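PDB 5VIT: malonate decarboxylase acyl carrier protein, which probably serves as the acyl carrier subunit of malonate decarboxylase, holding acetyl and malonyl thioesters on a CoA-derived prosthetic group during turnover. Local coordinates for residues M1-P13 with P37-S51. Numbering follows the deposited sequence.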
loop_
_atom_site.group_PDB
_atom_site.type_symbol
_atom_site.label_atom_id
_atom_site.label_comp_id
_atom_site.label_asym_id
_atom_site.label_seq_id
_atom_site.Cartn_x
_atom_site.Cartn_y
_atom_site.Cartn_z
ATOM N N MET B 1 -4.681 -19.611 -29.331
ATOM C CA MET B 1 -3.795 -18.458 -29.422
ATOM C C MET B 1 -4.452 -17.287 -30.150
ATOM O O MET B 1 -5.151 -17.479 -31.148
ATOM C CB MET B 1 -2.498 -18.851 -30.133
ATOM C CG MET B 1 -1.590 -17.690 -30.490
ATOM S SD MET B 1 -0.105 -18.169 -31.407
ATOM C CE MET B 1 -0.058 -16.898 -32.651
ATOM N N GLU B 2 -4.229 -16.067 -29.674
ATOM C CA GLU B 2 -4.616 -14.933 -30.492
ATOM C C GLU B 2 -3.585 -13.832 -30.522
ATOM O O GLU B 2 -2.626 -13.823 -29.745
ATOM C CB GLU B 2 -5.981 -14.372 -30.061
ATOM C CG GLU B 2 -6.293 -14.381 -28.589
ATOM C CD GLU B 2 -7.797 -14.211 -28.328
ATOM O OE1 GLU B 2 -8.576 -15.125 -28.669
ATOM O OE2 GLU B 2 -8.203 -13.161 -27.789
ATOM N N THR B 3 -3.768 -12.934 -31.481
ATOM C CA THR B 3 -2.888 -11.801 -31.652
ATOM C C THR B 3 -3.729 -10.556 -31.464
ATOM O O THR B 3 -4.814 -10.421 -32.044
ATOM C CB THR B 3 -2.199 -11.801 -33.029
ATOM O OG1 THR B 3 -1.454 -13.012 -33.175
ATOM C CG2 THR B 3 -1.247 -10.627 -33.163
ATOM N N LEU B 4 -3.229 -9.663 -30.621
ATOM C CA LEU B 4 -3.982 -8.503 -30.188
ATOM C C LEU B 4 -3.114 -7.282 -30.369
ATOM O O LEU B 4 -1.893 -7.359 -30.252
ATOM C CB LEU B 4 -4.412 -8.649 -28.722
ATOM C CG LEU B 4 -5.144 -9.925 -28.322
ATOM C CD1 LEU B 4 -5.176 -10.064 -26.811
ATOM C CD2 LEU B 4 -6.560 -9.899 -28.872
ATOM N N SER B 5 -3.748 -6.153 -30.647
ATOM C CA SER B 5 -3.032 -4.903 -30.841
ATOM C C SER B 5 -3.607 -3.841 -29.945
ATOM O O SER B 5 -4.820 -3.764 -29.775
ATOM C CB SER B 5 -3.111 -4.454 -32.299
ATOM O OG SER B 5 -2.561 -5.455 -33.133
ATOM N N PHE B 6 -2.740 -3.028 -29.364
ATOM C CA PHE B 6 -3.190 -1.966 -28.480
ATOM C C PHE B 6 -2.442 -0.708 -28.832
ATOM O O PHE B 6 -1.342 -0.764 -29.369
ATOM C CB PHE B 6 -2.959 -2.321 -27.004
ATOM C CG PHE B 6 -3.610 -3.606 -26.584
ATOM C CD1 PHE B 6 -3.000 -4.820 -26.843
ATOM C CD2 PHE B 6 -4.831 -3.597 -25.939
ATOM C CE1 PHE B 6 -3.599 -6.000 -26.478
ATOM C CE2 PHE B 6 -5.432 -4.775 -25.557
ATOM C CZ PHE B 6 -4.807 -5.983 -25.819
ATOM N N GLU B 7 -3.042 0.432 -28.522
ATOM C CA GLU B 7 -2.384 1.698 -28.769
ATOM C C GLU B 7 -2.745 2.708 -27.689
ATOM O O GLU B 7 -3.878 2.768 -27.207
ATOM C CB GLU B 7 -2.742 2.213 -30.162
ATOM C CG GLU B 7 -2.063 3.515 -30.516
ATOM C CD GLU B 7 -2.287 3.898 -31.959
ATOM O OE1 GLU B 7 -2.411 5.113 -32.231
ATOM O OE2 GLU B 7 -2.329 2.981 -32.815
ATOM N N PHE B 8 -1.757 3.488 -27.287
ATOM C CA PHE B 8 -1.938 4.397 -26.179
ATOM C C PHE B 8 -1.236 5.686 -26.471
ATOM O O PHE B 8 -0.266 5.697 -27.231
ATOM C CB PHE B 8 -1.416 3.781 -24.873
ATOM C CG PHE B 8 -2.219 2.609 -24.416
ATOM C CD1 PHE B 8 -1.824 1.319 -24.730
ATOM C CD2 PHE B 8 -3.400 2.801 -23.714
ATOM C CE1 PHE B 8 -2.582 0.248 -24.335
ATOM C CE2 PHE B 8 -4.160 1.727 -23.313
ATOM C CZ PHE B 8 -3.754 0.452 -23.628
ATOM N N PRO B 9 -1.735 6.784 -25.878
ATOM C CA PRO B 9 -1.052 8.075 -25.977
ATOM C C PRO B 9 0.290 8.007 -25.270
ATOM O O PRO B 9 0.368 7.487 -24.155
ATOM C CB PRO B 9 -2.014 9.042 -25.273
ATOM C CG PRO B 9 -2.807 8.168 -24.347
ATOM C CD PRO B 9 -2.976 6.872 -25.092
ATOM N N ALA B 10 1.335 8.512 -25.914
ATOM C CA ALA B 10 2.667 8.485 -25.317
ATOM C C ALA B 10 3.409 9.795 -25.576
ATOM O O ALA B 10 2.898 10.685 -26.242
ATOM C CB ALA B 10 3.461 7.301 -25.849
ATOM N N GLY B 11 4.608 9.913 -25.029
ATOM C CA GLY B 11 5.395 11.119 -25.174
ATOM C C GLY B 11 6.405 10.973 -26.290
ATOM O O GLY B 11 6.070 10.523 -27.389
ATOM N N GLN B 12 7.644 11.354 -25.999
ATOM C CA GLN B 12 8.729 11.306 -26.969
ATOM C C GLN B 12 9.252 9.874 -27.082
ATOM O O GLN B 12 9.122 9.089 -26.142
ATOM C CB GLN B 12 9.842 12.277 -26.550
ATOM C CG GLN B 12 10.186 13.356 -27.576
ATOM C CD GLN B 12 8.971 14.003 -28.238
ATOM O OE1 GLN B 12 8.494 13.542 -29.277
ATOM N NE2 GLN B 12 8.483 15.084 -27.653
ATOM N N PRO B 13 9.826 9.511 -28.237
ATOM C CA PRO B 13 10.332 8.136 -28.328
ATOM C C PRO B 13 11.363 7.810 -27.252
ATOM O O PRO B 13 12.286 8.602 -27.010
ATOM C CB PRO B 13 10.971 8.080 -29.722
ATOM C CG PRO B 13 11.031 9.500 -30.198
ATOM C CD PRO B 13 9.920 10.219 -29.524
ATOM N N PRO B 37 6.549 9.257 -31.966
ATOM C CA PRO B 37 6.181 10.241 -30.931
ATOM C C PRO B 37 4.664 10.404 -30.745
ATOM O O PRO B 37 3.911 10.357 -31.723
ATOM C CB PRO B 37 6.829 11.545 -31.428
ATOM C CG PRO B 37 7.346 11.250 -32.806
ATOM C CD PRO B 37 7.564 9.782 -32.890
ATOM N N GLY B 38 4.233 10.551 -29.489
ATOM C CA GLY B 38 2.823 10.624 -29.165
ATOM C C GLY B 38 2.091 9.286 -29.101
ATOM O O GLY B 38 0.925 9.236 -28.692
ATOM N N LYS B 39 2.765 8.203 -29.487
ATOM C CA LYS B 39 2.095 6.917 -29.647
ATOM C C LYS B 39 2.871 5.711 -29.079
ATOM O O LYS B 39 4.080 5.575 -29.257
ATOM C CB LYS B 39 1.806 6.688 -31.127
ATOM C CG LYS B 39 0.726 5.681 -31.388
ATOM C CD LYS B 39 0.608 5.376 -32.876
ATOM C CE LYS B 39 0.223 6.603 -33.669
ATOM N NZ LYS B 39 -0.034 6.234 -35.087
ATOM N N LEU B 40 2.156 4.841 -28.384
ATOM C CA LEU B 40 2.717 3.593 -27.891
ATOM C C LEU B 40 1.946 2.451 -28.515
ATOM O O LEU B 40 0.749 2.297 -28.244
ATOM C CB LEU B 40 2.632 3.513 -26.375
ATOM C CG LEU B 40 3.066 2.196 -25.732
ATOM C CD1 LEU B 40 4.579 2.092 -25.657
ATOM C CD2 LEU B 40 2.466 2.090 -24.351
ATOM N N SER B 41 2.621 1.669 -29.356
ATOM C CA SER B 41 1.979 0.554 -30.057
ATOM C C SER B 41 2.379 -0.770 -29.435
ATOM O O SER B 41 3.558 -1.064 -29.319
ATOM C CB SER B 41 2.349 0.553 -31.548
ATOM O OG SER B 41 1.739 1.635 -32.227
ATOM N N ILE B 42 1.391 -1.570 -29.053
ATOM C CA ILE B 42 1.655 -2.843 -28.396
ATOM C C ILE B 42 1.000 -3.984 -29.152
ATOM O O ILE B 42 -0.199 -3.951 -29.449
ATOM C CB ILE B 42 1.145 -2.859 -26.942
ATOM C CG1 ILE B 42 1.792 -1.732 -26.125
ATOM C CG2 ILE B 42 1.398 -4.226 -26.313
ATOM C CD1 ILE B 42 1.131 -1.481 -24.773
ATOM N N GLN B 43 1.814 -4.980 -29.475
ATOM C CA GLN B 43 1.343 -6.215 -30.074
ATOM C C GLN B 43 1.475 -7.334 -29.047
ATOM O O GLN B 43 2.537 -7.494 -28.446
ATOM C CB GLN B 43 2.154 -6.536 -31.320
ATOM C CG GLN B 43 1.623 -7.672 -32.130
ATOM C CD GLN B 43 0.735 -7.190 -33.245
ATOM O OE1 GLN B 43 0.285 -6.030 -33.254
ATOM N NE2 GLN B 43 0.503 -8.062 -34.221
ATOM N N VAL B 44 0.404 -8.092 -28.836
ATOM C CA VAL B 44 0.435 -9.217 -27.905
ATOM C C VAL B 44 0.080 -10.503 -28.626
ATOM O O VAL B 44 -0.948 -10.586 -29.301
ATOM C CB VAL B 44 -0.552 -9.050 -26.708
ATOM C CG1 VAL B 44 -0.568 -10.314 -25.844
ATOM C CG2 VAL B 44 -0.206 -7.837 -25.864
ATOM N N GLN B 45 0.937 -11.503 -28.480
ATOM C CA GLN B 45 0.607 -12.854 -28.897
ATOM C C GLN B 45 0.546 -13.691 -27.639
ATOM O O GLN B 45 1.523 -13.741 -26.874
ATOM C CB GLN B 45 1.640 -13.395 -29.870
ATOM C CG GLN B 45 1.062 -13.792 -31.184
ATOM C CD GLN B 45 2.124 -13.979 -32.247
ATOM O OE1 GLN B 45 3.316 -13.798 -31.991
ATOM N NE2 GLN B 45 1.693 -14.332 -33.455
ATOM N N THR B 46 -0.599 -14.321 -27.399
ATOM C CA THR B 46 -0.810 -15.014 -26.132
ATOM C C THR B 46 -1.459 -16.370 -26.383
ATOM O O THR B 46 -2.249 -16.524 -27.300
ATOM C CB THR B 46 -1.677 -14.150 -25.135
ATOM O OG1 THR B 46 -1.786 -14.815 -23.871
ATOM C CG2 THR B 46 -3.082 -13.905 -25.690
ATOM N N SER B 47 -1.096 -17.350 -25.570
ATOM C CA SER B 47 -1.687 -18.679 -25.635
ATOM C C SER B 47 -3.110 -18.734 -25.080
ATOM O O SER B 47 -3.856 -19.669 -25.364
ATOM C CB SER B 47 -0.817 -19.661 -24.857
ATOM O OG SER B 47 -0.594 -19.183 -23.540
ATOM N N VAL B 48 -3.457 -17.747 -24.258
ATOM C CA VAL B 48 -4.755 -17.687 -23.597
ATOM C C VAL B 48 -5.816 -16.979 -24.455
ATOM O O VAL B 48 -5.718 -15.773 -24.715
ATOM C CB VAL B 48 -4.657 -16.951 -22.265
ATOM C CG1 VAL B 48 -5.966 -17.103 -21.481
ATOM C CG2 VAL B 48 -3.469 -17.459 -21.459
ATOM N N ASN B 49 -6.827 -17.730 -24.887
ATOM C CA ASN B 49 -7.891 -17.188 -25.727
ATOM C C ASN B 49 -8.882 -16.359 -24.925
ATOM O O ASN B 49 -9.116 -16.641 -23.752
ATOM C CB ASN B 49 -8.638 -18.314 -26.442
ATOM C CG ASN B 49 -7.746 -19.118 -27.361
ATOM O OD1 ASN B 49 -7.061 -18.571 -28.229
ATOM N ND2 ASN B 49 -7.746 -20.434 -27.173
ATOM N N GLY B 50 -9.456 -15.341 -25.565
ATOM C CA GLY B 50 -10.473 -14.507 -24.951
ATOM C C GLY B 50 -9.984 -13.619 -23.816
ATOM O O GLY B 50 -10.744 -13.294 -22.891
ATOM N N SER B 51 -8.719 -13.205 -23.876
ATOM C CA SER B 51 -8.152 -12.433 -22.774
ATOM C C SER B 51 -7.919 -10.976 -23.157
ATOM O O SER B 51 -7.244 -10.238 -22.433
ATOM C CB SER B 51 -6.843 -13.068 -22.286
ATOM O OG SER B 51 -5.868 -13.098 -23.311
#
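Strands 2-9 and 39-46 pair antiparallel, their axes 4.7 Å apart at closest approach, with two backbone hydrogen bonds at each of Glu2-Thr46, Leu4-Val44, Phe6-Ile42 and Phe8-Leu40. They form one border of a mixed five-stranded sheet in an alpha+beta fold: strand 2-9 is outermost within the chain, and strand 71-78 lies beyond 39-46. Leu4, Phe6, Phe8, Leu40, Ile42 and Val44 share the face on which helix 52-62 packs. Phe6 CE1 meets Val44 CG2 at 3.9 Å, and Ile42 O lies near the ring plane at the Phe6 edge. Two residues further along each strand, Ile42 CD1 touches CD1 and CE1 of the Phe8 ring. Phe59 and Phe63 add edge-to-face contacts to Phe6 and Phe8, respectively.

The face of Thr3, Ser5 and Glu7 is polar. Ser5 OG bonds to Gln43 OE1 at 2.9 Å, from well above the amide plane. The bend of Gln43 at chi2 (95°) turns its amide toward strand 2-9 and this hydroxyl, and NE2 lies against Thr3 CG2. Glu7 rests its carboxylate on the aliphatic chain of Lys39; OE1 to NZ is a long salt bridge of 3.9 Å.

Past the strand ends, Gly38 N bonds to Gly11 O at 2.8 Å. At the other end, Gly50 N gives Glu2 OE1 a weak but straight bond (3.2 Å, 169°). Asn49 OD1 accepts a hydrogen bond from the terminal amine, Met1 N, at 2.8 Å.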